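Local coordinates for protein acidocalcisomal pyrophosphatase (PDB 5CUV) that probably hydrolyses inorganic diphosphate to phosphate, with magnesium as cofactor, at residues Arg78-Met83 with Glu101-Tyr106; Met321-Gln326 with Arg366-Cys371; Met327-Ile332 with Lys378-Gly383. All blocks are in the same frame, centred on the assembly; numbering follows the deposited sequence.

Contact 1: residues Arg78-Met83 with Glu101-Tyr106; sequences RVMARM and EHMCKY
The terminal methyl of Met103 packs against the CB-CG part of Met83, both residues modelled as selenomethionine, in a helix pair whose order of elements is consistent with an EF-hand-like unit: helix 73-87, strand 95-96 and helix 97-106 follow one another and the strand pairs antiparallel with 129-130. Met103 does most of the reaching. Its CG lies anti to the backbone N (chi1 -180°) and the chain, extended beyond CG, carries the terminal CE across to Met83 CG at 3.6 Å. Met83 behaves differently: its chain is bent at chi2 and chi3, which offers its CB and CG flank to that methyl while its selenium turns toward Tyr106. The result is a Met-aromatic contact at the ring edge, with Met83 SE 5.0 Å from the centroid of the Tyr106 ring and 89° off its normal. Met80 O lies 3.8 Å from Met103 CE, while the two methyl ends are farther apart.

One shell further out, Phe84 and Phe87 of helix 73-87 and Phe135 of helix 132-141 pack against Met103, and Trp136 touches Met80. Pro179 and Ser180 of a second subunit cover Met83 and Tyr106 respectively. The two short helical segments lie 12.4 Å apart at their axes and run at 127° to each other, a gap that the long methionine side chains bridge. Tyr106 is positioned from its far end by a hydrogen bond of its OH to Thr38 O, while CE2 of its ring sits 3.7 Å from Met83 SE.

Contact 2: residues Met321-Gln326 with Arg366-Cys371; sequences MIDDGQ and RVYKIC
Asp323 and Lys369 supply the electrostatic part of this contact, a long salt bridge in which Lys369 NZ stands 3.9 Å from Asp323 OD2. Asp323 OD1 is hardly farther from Lys369 NZ, and the long pairing singles out neither oxygen clearly. Lys369 comes to this place by a bend at its last torsion (chi4 69°) after a largely extended chain.

The one side-chain hydrogen bond lies within 366-371: Lys369 NZ gives a weak bond to Tyr368 OH, 3.0 Å away. Tyr368 OH also lies 3.8 Å from Asp323 OD2, a polar neighbour too distant to count as bonded, with the carboxylate and ring planes 71° apart. The acidic side chain belongs to a beta hairpin, strands 310-323 and 326-335, closed by a type I' turn from Asp323 to Gln326. This hairpin is part of the curled, barrel-like sheet of the inorganic pyrophosphatase fold, and about 7 Å separates the Asp323 side chain, at its nearest, from the bound magnesium ion.

Apolar packing completes the set. Met321, a selenomethionine, brings its CE to the edge of the Tyr368 ring, 4.2 Å from Tyr368 CE2. Over one face of that ring lies Lys369 CG, offset toward the rim, and the ring of Trp364 also meets Tyr368, inclined by about 20°.

Contact 3: residues Met327-Ile332 with Lys378-Gly383; sequences MDWKVI and KFVFNG. With MG (magnesium ion), chain D.
Trp329 turns the edge of its indole toward Phe381, with Trp329 CH2 4.0 Å from Phe381 CE1, which lies near the indole plane. One indole face is covered from within its own strand by Met327 CG, 3.5 Å above the plane and offset toward the rim. Val380 CG2 lies 4.2 Å from Trp329 CH2, oblique to the indole plane; the same methyl lies at the edge of the Phe381 ring, in its plane. Together they fasten the loop between helix 357-367 and strand 386-387 to strand 326-335 of the pyrophosphatase sheet.

Beside the aromatic pair, Met327, a selenomethionine, and Val380 reach toward each other tip to tip. Met327 SE lies 3.6 Å from Val380 CG1, and the terminal methyl of Met327 also packs against this branch. Bends at chi2 (66°) and chi3 swing the end of Met327 toward the loop, although its CB does not point there. The loop is shaped by positive phi angles at Phe381, Asn382 and Gly383, and Gly383 N donates to Val380 O at 3.0 Å. Outside the two segments, Phe390 meets Phe381 edge-to-face, while His362 stacks on Phe379.

The strand alternates in character. Met327 and Trp329 serve the apolar contact, whereas Asp328 and Lys330 project to the other side, where the metal site lies. Asp291 and Asp296 are the other two protein residues of that site. Lys330 NZ forms a salt bridge with Asp328 that includes weak hydrogen bonds to both carboxylate oxygens, and a second one with Asp296; Tyr270 OH is a further partner. Such links probably help to orient the acidic groups. Asp328 binds the magnesium ion through OD1, at 2.5 Å.

Contacts 2 and 3 share a hairpin, whereas contact 1 belongs to a separate helical region on the opposite side of the chain's centre, about 50 Å or more away between nearest atoms. The neighbouring pair is joined directly: Ile322 N probably bonds to Lys378 O, and Met321 O probably accepts from Asp328 N, 2.9 Å away. Chemistry follows place. Contact 1 is buried and apolar, with methionines between helices; contact 2, partly buried around the hairpin turn, mixes a long ionic pair with apolar edges; contact 3, also partly buried, sets an apolar strand face against a loop, while the strand's other side serves magnesium.

Contact 1: residues Arg78-Met83 with Glu101-Tyr106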
loop_
_atom_site.group_PDB
_atom_site.type_symbol
_atom_site.label_atom_id
_atom_site.label_comp_id
_atom_site.label_asym_id
_atom_site.label_seq_id
_atom_site.Cartn_x
_atom_site.Cartn_y
_atom_site.Cartn_z
ATOM N N ARG A 78 5.324 -13.729 -50.618
ATOM C CA ARG A 78 6.745 -13.850 -50.413
ATOM C C ARG A 78 7.054 -14.466 -49.048
ATOM O O ARG A 78 8.119 -15.060 -48.838
ATOM C CB ARG A 78 7.428 -12.494 -50.607
ATOM C CG ARG A 78 8.934 -12.641 -50.794
ATOM C CD ARG A 78 9.685 -11.299 -50.920
ATOM N NE ARG A 78 9.773 -10.731 -52.280
ATOM C CZ ARG A 78 8.760 -10.182 -52.958
ATOM N NH1 ARG A 78 7.525 -10.112 -52.431
ATOM N NH2 ARG A 78 8.998 -9.664 -54.163
ATOM N N VAL A 79 6.112 -14.352 -48.121
ATOM C CA VAL A 79 6.318 -14.932 -46.799
ATOM C C VAL A 79 6.019 -16.422 -46.795
ATOM O O VAL A 79 6.793 -17.215 -46.279
ATOM C CB VAL A 79 5.434 -14.270 -45.768
ATOM C CG1 VAL A 79 5.563 -15.001 -44.441
ATOM C CG2 VAL A 79 5.829 -12.808 -45.644
HETATM N N MSE A 80 4.874 -16.776 -47.359
HETATM C CA MSE A 80 4.429 -18.148 -47.441
HETATM C C MSE A 80 5.452 -18.926 -48.283
HETATM O O MSE A 80 5.736 -20.083 -48.020
HETATM C CB MSE A 80 3.044 -18.226 -48.081
HETATM C CG MSE A 80 1.948 -17.588 -47.243
HETATM SE SE MSE A 80 1.720 -18.371 -45.507
HETATM C CE MSE A 80 1.064 -20.117 -46.073
ATOM N N ALA A 81 6.029 -18.283 -49.286
ATOM C CA ALA A 81 7.058 -18.927 -50.110
ATOM C C ALA A 81 8.269 -19.309 -49.242
ATOM O O ALA A 81 8.845 -20.382 -49.403
ATOM C CB ALA A 81 7.497 -17.979 -51.229
ATOM N N ARG A 82 8.657 -18.432 -48.323
ATOM C CA ARG A 82 9.778 -18.741 -47.433
ATOM C C ARG A 82 9.354 -19.851 -46.507
ATOM O O ARG A 82 10.172 -20.601 -46.055
ATOM C CB ARG A 82 10.235 -17.532 -46.586
ATOM C CG ARG A 82 10.576 -16.249 -47.385
ATOM C CD ARG A 82 11.514 -15.349 -46.612
ATOM N NE ARG A 82 10.978 -14.933 -45.309
ATOM C CZ ARG A 82 10.749 -13.664 -44.984
ATOM N NH1 ARG A 82 11.011 -12.691 -45.851
ATOM N NH2 ARG A 82 10.244 -13.350 -43.805
HETATM N N MSE A 83 8.072 -19.971 -46.223
HETATM C CA MSE A 83 7.627 -21.028 -45.333
HETATM C C MSE A 83 7.712 -22.334 -46.070
HETATM O O MSE A 83 8.044 -23.381 -45.470
HETATM C CB MSE A 83 6.191 -20.771 -44.876
HETATM C CG MSE A 83 5.676 -21.799 -43.882
HETATM SE SE MSE A 83 6.572 -21.783 -42.186
HETATM C CE MSE A 83 5.761 -20.168 -41.457
ATOM N N GLU A 101 0.386 -31.101 -46.402
ATOM C CA GLU A 101 -0.687 -31.295 -45.430
ATOM C C GLU A 101 -0.222 -30.971 -43.998
ATOM O O GLU A 101 -1.025 -30.520 -43.178
ATOM C CB GLU A 101 -1.209 -32.729 -45.505
ATOM C CG GLU A 101 -2.251 -33.124 -44.454
ATOM C CD GLU A 101 -2.550 -34.652 -44.443
ATOM O OE1 GLU A 101 -2.920 -35.208 -45.523
ATOM O OE2 GLU A 101 -2.415 -35.286 -43.349
ATOM N N HIS A 102 1.050 -31.220 -43.676
ATOM C CA HIS A 102 1.543 -30.878 -42.338
ATOM C C HIS A 102 1.653 -29.360 -42.320
ATOM O O HIS A 102 1.181 -28.701 -41.384
ATOM C CB HIS A 102 2.933 -31.448 -42.068
ATOM C CG HIS A 102 2.944 -32.675 -41.204
ATOM N ND1 HIS A 102 2.436 -33.893 -41.622
ATOM C CD2 HIS A 102 3.516 -32.903 -39.993
ATOM C CE1 HIS A 102 2.705 -34.818 -40.716
ATOM N NE2 HIS A 102 3.362 -34.246 -39.719
HETATM N N MSE A 103 2.293 -28.823 -43.365
HETATM C CA MSE A 103 2.443 -27.378 -43.515
HETATM C C MSE A 103 1.099 -26.713 -43.316
HETATM O O MSE A 103 1.018 -25.749 -42.587
HETATM C CB MSE A 103 3.011 -27.045 -44.893
HETATM C CG MSE A 103 3.207 -25.557 -45.130
HETATM SE SE MSE A 103 4.164 -25.127 -46.736
HETATM C CE MSE A 103 3.964 -23.189 -46.668
ATOM N N CYS A 104 0.041 -27.230 -43.928
ATOM C CA CYS A 104 -1.250 -26.593 -43.736
ATOM C C CYS A 104 -1.715 -26.589 -42.299
ATOM O O CYS A 104 -2.256 -25.588 -41.821
ATOM C CB CYS A 104 -2.308 -27.278 -44.581
ATOM S SG CYS A 104 -2.367 -26.703 -46.274
ATOM N N LYS A 105 -1.507 -27.714 -41.609
ATOM C CA LYS A 105 -1.921 -27.837 -40.227
ATOM C C LYS A 105 -0.991 -26.988 -39.411
ATOM O O LYS A 105 -1.301 -26.555 -38.296
ATOM C CB LYS A 105 -1.906 -29.301 -39.773
ATOM C CG LYS A 105 -3.100 -30.112 -40.358
ATOM C CD LYS A 105 -3.249 -31.535 -39.767
ATOM C CE LYS A 105 -4.146 -32.450 -40.665
ATOM N NZ LYS A 105 -4.226 -33.889 -40.210
ATOM N N TYR A 106 0.162 -26.703 -39.967
ATOM C CA TYR A 106 1.058 -25.882 -39.216
ATOM C C TYR A 106 0.596 -24.440 -39.331
ATOM O O TYR A 106 0.713 -23.709 -38.375
ATOM C CB TYR A 106 2.455 -26.038 -39.758
ATOM C CG TYR A 106 3.506 -25.233 -39.060
ATOM C CD1 TYR A 106 3.803 -25.437 -37.705
ATOM C CD2 TYR A 106 4.295 -24.348 -39.788
ATOM C CE1 TYR A 106 4.890 -24.778 -37.104
ATOM C CE2 TYR A 106 5.366 -23.678 -39.215
ATOM C CZ TYR A 106 5.668 -23.895 -37.877
ATOM O OH TYR A 106 6.745 -23.228 -37.367
#

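Contact 2: residues Met321-Gln326 with Arg366-Cys371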
loop_
_atom_site.group_PDB
_atom_site.type_symbol
_atom_site.label_atom_id
_atom_site.label_comp_id
_atom_site.label_asym_id
_atom_site.label_seq_id
_atom_site.Cartn_x
_atom_site.Cartn_y
_atom_site.Cartn_z
HETATM N N MSE A 321 10.999 -19.572 23.619
HETATM C CA MSE A 321 11.093 -19.130 24.990
HETATM C C MSE A 321 10.945 -20.350 25.883
HETATM O O MSE A 321 10.304 -21.351 25.490
HETATM C CB MSE A 321 10.014 -18.094 25.305
HETATM C CG MSE A 321 9.985 -17.665 26.763
HETATM SE SE MSE A 321 8.680 -16.322 27.172
HETATM C CE MSE A 321 7.085 -17.438 27.053
ATOM N N ILE A 322 11.549 -20.300 27.074
ATOM C CA ILE A 322 11.365 -21.423 27.994
ATOM C C ILE A 322 10.269 -21.004 28.985
ATOM O O ILE A 322 10.246 -19.870 29.464
ATOM C CB ILE A 322 12.668 -21.789 28.840
ATOM C CG1 ILE A 322 13.935 -21.925 27.997
ATOM C CG2 ILE A 322 12.462 -23.146 29.440
ATOM C CD1 ILE A 322 13.842 -22.935 26.932
ATOM N N ASP A 323 9.339 -21.903 29.265
ATOM C CA ASP A 323 8.320 -21.565 30.234
ATOM C C ASP A 323 8.226 -22.721 31.209
ATOM O O ASP A 323 7.765 -23.815 30.831
ATOM C CB ASP A 323 6.969 -21.348 29.573
ATOM C CG ASP A 323 5.967 -20.735 30.525
ATOM O OD1 ASP A 323 6.092 -21.015 31.741
ATOM O OD2 ASP A 323 5.062 -19.984 30.068
ATOM N N ASP A 324 8.673 -22.493 32.448
ATOM C CA ASP A 324 8.645 -23.542 33.462
ATOM C C ASP A 324 9.343 -24.793 32.926
ATOM O O ASP A 324 8.865 -25.912 33.076
ATOM C CB ASP A 324 7.174 -23.813 33.859
ATOM C CG ASP A 324 6.935 -25.235 34.479
ATOM O OD1 ASP A 324 7.458 -25.555 35.598
ATOM O OD2 ASP A 324 6.190 -26.035 33.829
ATOM N N GLY A 325 10.476 -24.591 32.268
ATOM C CA GLY A 325 11.226 -25.722 31.738
ATOM C C GLY A 325 10.687 -26.321 30.457
ATOM O O GLY A 325 11.347 -27.155 29.808
ATOM N N GLN A 326 9.481 -25.903 30.084
ATOM C CA GLN A 326 8.841 -26.384 28.852
ATOM C C GLN A 326 9.200 -25.465 27.664
ATOM O O GLN A 326 9.403 -24.256 27.853
ATOM C CB GLN A 326 7.331 -26.437 29.071
ATOM C CG GLN A 326 6.852 -27.774 29.535
ATOM C CD GLN A 326 5.564 -27.706 30.306
ATOM O OE1 GLN A 326 4.738 -26.796 30.125
ATOM N NE2 GLN A 326 5.366 -28.690 31.174
ATOM N N ARG A 366 10.280 -11.740 27.618
ATOM C CA ARG A 366 11.308 -11.974 28.554
ATOM C C ARG A 366 10.850 -11.482 29.901
ATOM O O ARG A 366 11.117 -12.090 30.919
ATOM C CB ARG A 366 12.582 -11.224 28.148
ATOM C CG ARG A 366 13.669 -11.135 29.245
ATOM C CD ARG A 366 14.924 -10.372 28.743
ATOM N NE ARG A 366 14.914 -8.956 29.111
ATOM C CZ ARG A 366 15.066 -8.513 30.366
ATOM N NH1 ARG A 366 15.248 -9.398 31.342
ATOM N NH2 ARG A 366 15.012 -7.206 30.674
ATOM N N VAL A 367 10.099 -10.403 29.939
ATOM C CA VAL A 367 9.807 -9.872 31.260
ATOM C C VAL A 367 8.407 -9.811 31.752
ATOM O O VAL A 367 8.205 -9.252 32.815
ATOM C CB VAL A 367 10.394 -8.427 31.407
ATOM C CG1 VAL A 367 11.868 -8.395 30.858
ATOM C CG2 VAL A 367 9.543 -7.392 30.629
ATOM N N TYR A 368 7.440 -10.400 31.049
ATOM C CA TYR A 368 6.053 -10.237 31.486
ATOM C C TYR A 368 5.668 -10.806 32.829
ATOM O O TYR A 368 4.609 -10.445 33.349
ATOM C CB TYR A 368 5.071 -10.713 30.404
ATOM C CG TYR A 368 4.877 -12.180 30.317
ATOM C CD1 TYR A 368 3.862 -12.810 31.022
ATOM C CD2 TYR A 368 5.679 -12.950 29.485
ATOM C CE1 TYR A 368 3.649 -14.171 30.884
ATOM C CE2 TYR A 368 5.482 -14.326 29.340
ATOM C CZ TYR A 368 4.466 -14.927 30.038
ATOM O OH TYR A 368 4.265 -16.294 29.875
ATOM N N LYS A 369 6.511 -11.662 33.409
ATOM C CA LYS A 369 6.177 -12.228 34.720
ATOM C C LYS A 369 6.774 -11.476 35.879
ATOM O O LYS A 369 6.293 -11.610 36.976
ATOM C CB LYS A 369 6.660 -13.644 34.866
ATOM C CG LYS A 369 6.186 -14.564 33.835
ATOM C CD LYS A 369 6.548 -15.937 34.279
ATOM C CE LYS A 369 5.629 -16.927 33.638
ATOM N NZ LYS A 369 5.991 -16.919 32.213
ATOM N N ILE A 370 7.858 -10.734 35.658
ATOM C CA ILE A 370 8.488 -9.983 36.740
ATOM C C ILE A 370 7.526 -9.126 37.610
ATOM O O ILE A 370 7.669 -9.118 38.823
ATOM C CB ILE A 370 9.644 -9.157 36.186
ATOM C CG1 ILE A 370 10.777 -10.128 35.850
ATOM C CG2 ILE A 370 10.100 -8.116 37.174
ATOM C CD1 ILE A 370 11.842 -9.658 34.796
ATOM N N CYS A 371 6.537 -8.454 37.027
ATOM C CA CYS A 371 5.624 -7.644 37.849
ATOM C C CYS A 371 4.726 -8.519 38.684
ATOM O O CYS A 371 3.934 -8.038 39.461
ATOM C CB CYS A 371 4.704 -6.711 37.021
ATOM S SG CYS A 371 3.456 -7.612 36.021
#

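Contact 3: residues Met327-Ile332 with Lys378-Gly383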
loop_
_atom_site.group_PDB
_atom_site.type_symbol
_atom_site.label_atom_id
_atom_site.label_comp_id
_atom_site.label_asym_id
_atom_site.label_seq_id
_atom_site.Cartn_x
_atom_site.Cartn_y
_atom_site.Cartn_z
HETATM N N MSE A 327 9.334 -26.045 26.468
HETATM C CA MSE A 327 9.641 -25.274 25.267
HETATM C C MSE A 327 8.357 -24.616 24.928
HETATM O O MSE A 327 7.337 -25.256 24.884
HETATM C CB MSE A 327 10.130 -26.173 24.133
HETATM C CG MSE A 327 10.526 -25.411 22.879
HETATM SE SE MSE A 327 12.061 -24.281 23.090
HETATM C CE MSE A 327 13.431 -25.669 23.093
ATOM N N ASP A 328 8.404 -23.331 24.658
ATOM C CA ASP A 328 7.191 -22.606 24.330
ATOM C C ASP A 328 7.417 -21.640 23.149
ATOM O O ASP A 328 7.645 -20.451 23.298
ATOM C CB ASP A 328 6.742 -21.918 25.629
ATOM C CG ASP A 328 5.610 -20.914 25.434
ATOM O OD1 ASP A 328 4.689 -21.204 24.607
ATOM O OD2 ASP A 328 5.658 -19.857 26.165
ATOM N N TRP A 329 7.404 -22.241 21.972
ATOM C CA TRP A 329 7.567 -21.563 20.704
ATOM C C TRP A 329 6.478 -20.496 20.470
ATOM O O TRP A 329 5.326 -20.608 20.867
ATOM C CB TRP A 329 7.490 -22.565 19.539
ATOM C CG TRP A 329 8.607 -23.632 19.424
ATOM C CD1 TRP A 329 8.475 -24.993 19.626
ATOM C CD2 TRP A 329 10.019 -23.413 19.137
ATOM N NE1 TRP A 329 9.685 -25.604 19.498
ATOM C CE2 TRP A 329 10.656 -24.678 19.208
ATOM C CE3 TRP A 329 10.790 -22.282 18.832
ATOM C CZ2 TRP A 329 12.043 -24.850 18.997
ATOM C CZ3 TRP A 329 12.178 -22.459 18.614
ATOM C CH2 TRP A 329 12.782 -23.744 18.704
ATOM N N LYS A 330 6.871 -19.437 19.805
ATOM C CA LYS A 330 5.966 -18.377 19.464
ATOM C C LYS A 330 6.265 -18.116 17.989
ATOM O O LYS A 330 7.335 -17.597 17.651
ATOM C CB LYS A 330 6.266 -17.188 20.366
ATOM C CG LYS A 330 6.159 -17.632 21.812
ATOM C CD LYS A 330 5.383 -16.724 22.680
ATOM C CE LYS A 330 5.298 -17.329 24.070
ATOM N NZ LYS A 330 4.213 -18.320 24.253
ATOM N N VAL A 331 5.355 -18.569 17.114
ATOM C CA VAL A 331 5.524 -18.362 15.675
ATOM C C VAL A 331 5.250 -16.902 15.379
ATOM O O VAL A 331 4.255 -16.347 15.856
ATOM C CB VAL A 331 4.533 -19.204 14.844
ATOM C CG1 VAL A 331 4.514 -18.765 13.365
ATOM C CG2 VAL A 331 4.920 -20.597 14.912
ATOM N N ILE A 332 6.141 -16.278 14.628
ATOM C CA ILE A 332 5.954 -14.886 14.240
ATOM C C ILE A 332 5.368 -14.928 12.839
ATOM O O ILE A 332 5.973 -15.496 11.943
ATOM C CB ILE A 332 7.293 -14.121 14.162
ATOM C CG1 ILE A 332 8.101 -14.347 15.435
ATOM C CG2 ILE A 332 7.030 -12.681 13.925
ATOM C CD1 ILE A 332 7.378 -13.860 16.662
ATOM N N LYS A 378 13.809 -17.376 29.947
ATOM C CA LYS A 378 14.997 -17.653 29.150
ATOM C C LYS A 378 14.561 -18.079 27.733
ATOM O O LYS A 378 13.417 -18.430 27.535
ATOM C CB LYS A 378 15.782 -18.784 29.817
ATOM C CG LYS A 378 16.132 -18.599 31.313
ATOM C CD LYS A 378 17.060 -17.397 31.509
ATOM C CE LYS A 378 17.830 -17.431 32.824
ATOM N NZ LYS A 378 18.826 -18.558 32.890
ATOM N N PHE A 379 15.474 -18.059 26.761
ATOM C CA PHE A 379 15.178 -18.494 25.382
ATOM C C PHE A 379 16.247 -19.459 24.837
ATOM O O PHE A 379 17.440 -19.334 25.163
ATOM C CB PHE A 379 15.166 -17.304 24.401
ATOM C CG PHE A 379 14.253 -16.217 24.784
ATOM C CD1 PHE A 379 14.575 -15.369 25.851
ATOM C CD2 PHE A 379 12.996 -16.122 24.193
ATOM C CE1 PHE A 379 13.647 -14.441 26.343
ATOM C CE2 PHE A 379 12.047 -15.199 24.667
ATOM C CZ PHE A 379 12.374 -14.353 25.754
ATOM N N VAL A 380 15.828 -20.381 23.969
ATOM C CA VAL A 380 16.775 -21.256 23.306
ATOM C C VAL A 380 17.366 -20.426 22.183
ATOM O O VAL A 380 16.919 -19.290 21.965
ATOM C CB VAL A 380 16.100 -22.398 22.680
ATOM C CG1 VAL A 380 15.498 -23.278 23.784
ATOM C CG2 VAL A 380 15.078 -21.864 21.650
ATOM N N PHE A 381 18.373 -20.955 21.485
ATOM C CA PHE A 381 19.038 -20.233 20.384
ATOM C C PHE A 381 19.412 -18.810 20.690
ATOM O O PHE A 381 19.350 -17.943 19.815
ATOM C CB PHE A 381 18.182 -20.219 19.133
ATOM C CG PHE A 381 17.966 -21.564 18.554
ATOM C CD1 PHE A 381 16.951 -22.357 19.005
ATOM C CD2 PHE A 381 18.819 -22.058 17.617
ATOM C CE1 PHE A 381 16.792 -23.646 18.526
ATOM C CE2 PHE A 381 18.670 -23.342 17.123
ATOM C CZ PHE A 381 17.652 -24.133 17.587
ATOM N N ASN A 382 19.800 -18.562 21.930
ATOM C CA ASN A 382 20.232 -17.229 22.315
ATOM C C ASN A 382 19.190 -16.159 22.082
ATOM O O ASN A 382 19.539 -15.015 21.769
ATOM C CB ASN A 382 21.528 -16.860 21.569
ATOM C CG ASN A 382 22.697 -17.839 21.884
ATOM O OD1 ASN A 382 22.822 -18.914 21.249
ATOM N ND2 ASN A 382 23.531 -17.482 22.879
ATOM N N GLY A 383 17.913 -16.518 22.233
ATOM C CA GLY A 383 16.866 -15.530 22.024
ATOM C C GLY A 383 16.784 -14.919 20.630
ATOM O O GLY A 383 16.084 -13.922 20.446
HETATM MG MG MG D . 2.623 -22.435 24.069
#